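Local coordinates for protein mercuric reductase (Metallosphaera sedula, PDB 4YWO) that probably reduces mercuric ion to elemental mercury with NADPH, working as an FAD-containing homodimer of the pyridine nucleotide-disulfide oxidoreductase family, at residues I153-F161 / V238-K247. Residues are numbered along the deposited sequence; the frame is centred on the assembly and turned at random.
Sequences IPGLDKVGF and VKEVRKGAGK
K247 NZ is gripped by three groups: the salt bridge to E260 is its strongest tie, and two weak hydrogen bonds run to consecutive backbone carbonyls, V159 O at 3.3 Å and G160 O at 3.0 Å. These oxygens lie where the short helix 156-159 ends, G160 leaving it with positive phi. An extended chain beyond CG (chi2 to chi4 all near 180°) carries the ammonium there, and on the way K247 CD runs alongside V159 CG1 at 3.6 Å, the two side chains pointing in opposite directions.

A short, nearly straight bond lies just before the helix: V241 N donates to P154 O over 2.8 Å, with 168° at the hydrogen. E240 CA adds a CH...O approach to P154 O, while G155 CA, at the N-cap, makes another to V241 O at 3.3 Å. The V241 side chain lies between these polar ties. With chi1 at -177°, its CG1 is set toward V159 CG1, 3.7 Å away, and its CG2 toward I153 CG2 and L156 CD1. I153 CD1 then reaches V238 CG1 at 3.9 Å.

The type II turn I153-L156 and the helix 156-159 that follows from it thus lie against edge strand 238-243 of a three-stranded antiparallel sheet, with strand 260-263 of the neighbouring parallel sheet touching V241, K247 and F161.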
loop_
_atom_site.group_PDB
_atom_site.type_symbol
_atom_site.label_atom_id
_atom_site.label_comp_id
_atom_site.label_asym_id
_atom_site.label_seq_id
_atom_site.Cartn_x
_atom_site.Cartn_y
_atom_site.Cartn_z
ATOM N N ILE A 153 26.702 16.270 -26.950
ATOM C CA ILE A 153 26.607 17.696 -26.634
ATOM C C ILE A 153 28.048 18.200 -26.620
ATOM O O ILE A 153 28.868 17.707 -25.911
ATOM C CB ILE A 153 26.022 17.960 -25.224
ATOM C CG1 ILE A 153 24.574 17.502 -25.181
ATOM C CG2 ILE A 153 26.105 19.438 -24.863
ATOM C CD1 ILE A 153 23.962 17.642 -23.789
ATOM N N PRO A 154 28.353 19.211 -27.433
ATOM C CA PRO A 154 29.696 19.759 -27.413
ATOM C C PRO A 154 30.143 20.194 -26.035
ATOM O O PRO A 154 29.449 20.975 -25.328
ATOM C CB PRO A 154 29.613 20.979 -28.381
ATOM C CG PRO A 154 28.401 20.764 -29.163
ATOM C CD PRO A 154 27.468 19.827 -28.432
ATOM N N GLY A 155 31.336 19.734 -25.658
ATOM C CA GLY A 155 32.014 20.165 -24.471
ATOM C C GLY A 155 31.758 19.244 -23.246
ATOM O O GLY A 155 32.465 19.306 -22.257
ATOM N N LEU A 156 30.708 18.439 -23.342
ATOM C CA LEU A 156 30.254 17.577 -22.227
ATOM C C LEU A 156 31.254 16.548 -21.822
ATOM O O LEU A 156 31.537 16.369 -20.626
ATOM C CB LEU A 156 28.929 16.888 -22.600
ATOM C CG LEU A 156 28.375 15.938 -21.489
ATOM C CD1 LEU A 156 28.000 16.774 -20.296
ATOM C CD2 LEU A 156 27.168 15.143 -22.021
ATOM N N ASP A 157 31.883 15.872 -22.769
ATOM C CA ASP A 157 32.852 14.894 -22.373
ATOM C C ASP A 157 34.073 15.520 -21.775
ATOM O O ASP A 157 34.600 15.015 -20.829
ATOM C CB ASP A 157 33.187 13.982 -23.532
ATOM C CG ASP A 157 31.954 13.248 -24.037
ATOM O OD1 ASP A 157 31.482 12.284 -23.376
ATOM O OD2 ASP A 157 31.410 13.677 -25.071
ATOM N N LYS A 158 34.495 16.673 -22.264
ATOM C CA LYS A 158 35.691 17.319 -21.743
ATOM C C LYS A 158 35.469 17.923 -20.363
ATOM O O LYS A 158 36.300 17.817 -19.477
ATOM C CB LYS A 158 36.147 18.390 -22.772
ATOM C CG LYS A 158 37.101 19.474 -22.273
ATOM C CD LYS A 158 37.807 20.195 -23.449
ATOM C CE LYS A 158 36.855 20.802 -24.502
ATOM N NZ LYS A 158 35.894 21.765 -23.899
ATOM N N VAL A 159 34.311 18.522 -20.154
ATOM C CA VAL A 159 33.938 19.072 -18.844
ATOM C C VAL A 159 33.596 18.000 -17.775
ATOM O O VAL A 159 33.914 18.179 -16.599
ATOM C CB VAL A 159 32.800 20.087 -19.048
ATOM C CG1 VAL A 159 32.213 20.540 -17.738
ATOM C CG2 VAL A 159 33.255 21.328 -19.854
ATOM N N GLY A 160 33.050 16.880 -18.225
ATOM C CA GLY A 160 32.810 15.690 -17.337
ATOM C C GLY A 160 31.416 15.847 -16.685
ATOM O O GLY A 160 30.808 16.915 -16.669
ATOM N N PHE A 161 30.935 14.734 -16.156
ATOM C CA PHE A 161 29.506 14.699 -15.657
ATOM C C PHE A 161 29.406 13.442 -14.783
ATOM O O PHE A 161 30.265 12.596 -14.715
ATOM C CB PHE A 161 28.534 14.646 -16.829
ATOM C CG PHE A 161 28.778 13.523 -17.782
ATOM C CD1 PHE A 161 28.344 12.238 -17.569
ATOM C CD2 PHE A 161 29.598 13.709 -18.924
ATOM C CE1 PHE A 161 28.678 11.165 -18.409
ATOM C CE2 PHE A 161 29.891 12.663 -19.780
ATOM C CZ PHE A 161 29.480 11.380 -19.553
ATOM N N VAL A 238 19.897 22.016 -24.930
ATOM C CA VAL A 238 21.223 22.237 -24.408
ATOM C C VAL A 238 22.125 22.289 -25.633
ATOM O O VAL A 238 22.157 21.371 -26.353
ATOM C CB VAL A 238 21.660 21.104 -23.454
ATOM C CG1 VAL A 238 23.099 21.313 -23.006
ATOM C CG2 VAL A 238 20.733 21.153 -22.234
ATOM N N LYS A 239 22.855 23.385 -25.820
ATOM C CA LYS A 239 23.748 23.580 -27.000
ATOM C C LYS A 239 25.203 23.174 -26.777
ATOM O O LYS A 239 25.865 22.647 -27.689
ATOM C CB LYS A 239 23.694 25.047 -27.415
ATOM C CG LYS A 239 22.291 25.550 -27.571
ATOM C CD LYS A 239 22.226 26.756 -28.483
ATOM C CE LYS A 239 22.894 27.968 -27.880
ATOM N NZ LYS A 239 22.229 29.200 -28.385
ATOM N N GLU A 240 25.699 23.409 -25.574
ATOM C CA GLU A 240 27.085 23.279 -25.255
ATOM C C GLU A 240 27.295 23.289 -23.741
ATOM O O GLU A 240 26.488 23.881 -22.972
ATOM C CB GLU A 240 27.802 24.488 -25.891
ATOM C CG GLU A 240 29.311 24.455 -25.780
ATOM C CD GLU A 240 29.986 25.761 -26.287
ATOM O OE1 GLU A 240 29.266 26.675 -26.775
ATOM O OE2 GLU A 240 31.235 25.836 -26.176
ATOM N N VAL A 241 28.371 22.669 -23.306
ATOM C CA VAL A 241 28.870 22.791 -21.964
ATOM C C VAL A 241 30.312 23.304 -21.932
ATOM O O VAL A 241 31.158 22.861 -22.713
ATOM C CB VAL A 241 28.808 21.392 -21.245
ATOM C CG1 VAL A 241 29.251 21.499 -19.824
ATOM C CG2 VAL A 241 27.386 20.846 -21.312
ATOM N N ARG A 242 30.560 24.172 -20.997
ATOM C CA ARG A 242 31.929 24.690 -20.770
ATOM C C ARG A 242 32.242 24.806 -19.308
ATOM O O ARG A 242 31.349 24.684 -18.456
ATOM C CB ARG A 242 32.193 25.993 -21.569
ATOM C CG ARG A 242 31.254 27.144 -21.434
ATOM C CD ARG A 242 31.687 28.308 -22.364
ATOM N NE ARG A 242 30.819 29.494 -22.189
ATOM C CZ ARG A 242 30.945 30.432 -21.231
ATOM N NH1 ARG A 242 31.961 30.427 -20.351
ATOM N NH2 ARG A 242 30.042 31.410 -21.160
ATOM N N LYS A 243 33.520 24.961 -18.977
ATOM C CA LYS A 243 33.945 25.082 -17.620
ATOM C C LYS A 243 34.278 26.537 -17.295
ATOM O O LYS A 243 35.119 27.142 -17.990
ATOM C CB LYS A 243 35.192 24.204 -17.415
ATOM C CG LYS A 243 35.779 24.141 -16.013
ATOM C CD LYS A 243 34.797 23.601 -14.967
ATOM C CE LYS A 243 35.444 23.523 -13.590
ATOM N NZ LYS A 243 34.537 22.818 -12.643
ATOM N N GLY A 244 33.625 27.077 -16.255
ATOM C CA GLY A 244 33.932 28.407 -15.651
ATOM C C GLY A 244 34.394 28.158 -14.244
ATOM O O GLY A 244 35.170 27.233 -13.989
ATOM N N ALA A 245 33.902 28.948 -13.299
ATOM C CA ALA A 245 34.130 28.644 -11.891
ATOM C C ALA A 245 33.591 27.231 -11.594
ATOM O O ALA A 245 34.322 26.331 -11.121
ATOM C CB ALA A 245 33.460 29.696 -11.033
ATOM N N GLY A 246 32.338 27.021 -11.957
ATOM C CA GLY A 246 31.830 25.655 -12.061
ATOM C C GLY A 246 31.487 25.305 -13.471
ATOM O O GLY A 246 32.013 25.876 -14.433
ATOM N N LYS A 247 30.572 24.362 -13.628
ATOM C CA LYS A 247 30.241 23.866 -14.926
ATOM C C LYS A 247 29.129 24.661 -15.460
ATOM O O LYS A 247 28.141 24.970 -14.735
ATOM C CB LYS A 247 29.909 22.360 -14.901
ATOM C CG LYS A 247 30.954 21.498 -14.269
ATOM C CD LYS A 247 30.796 20.016 -14.487
ATOM C CE LYS A 247 31.866 19.283 -13.745
ATOM N NZ LYS A 247 31.831 17.900 -14.034
#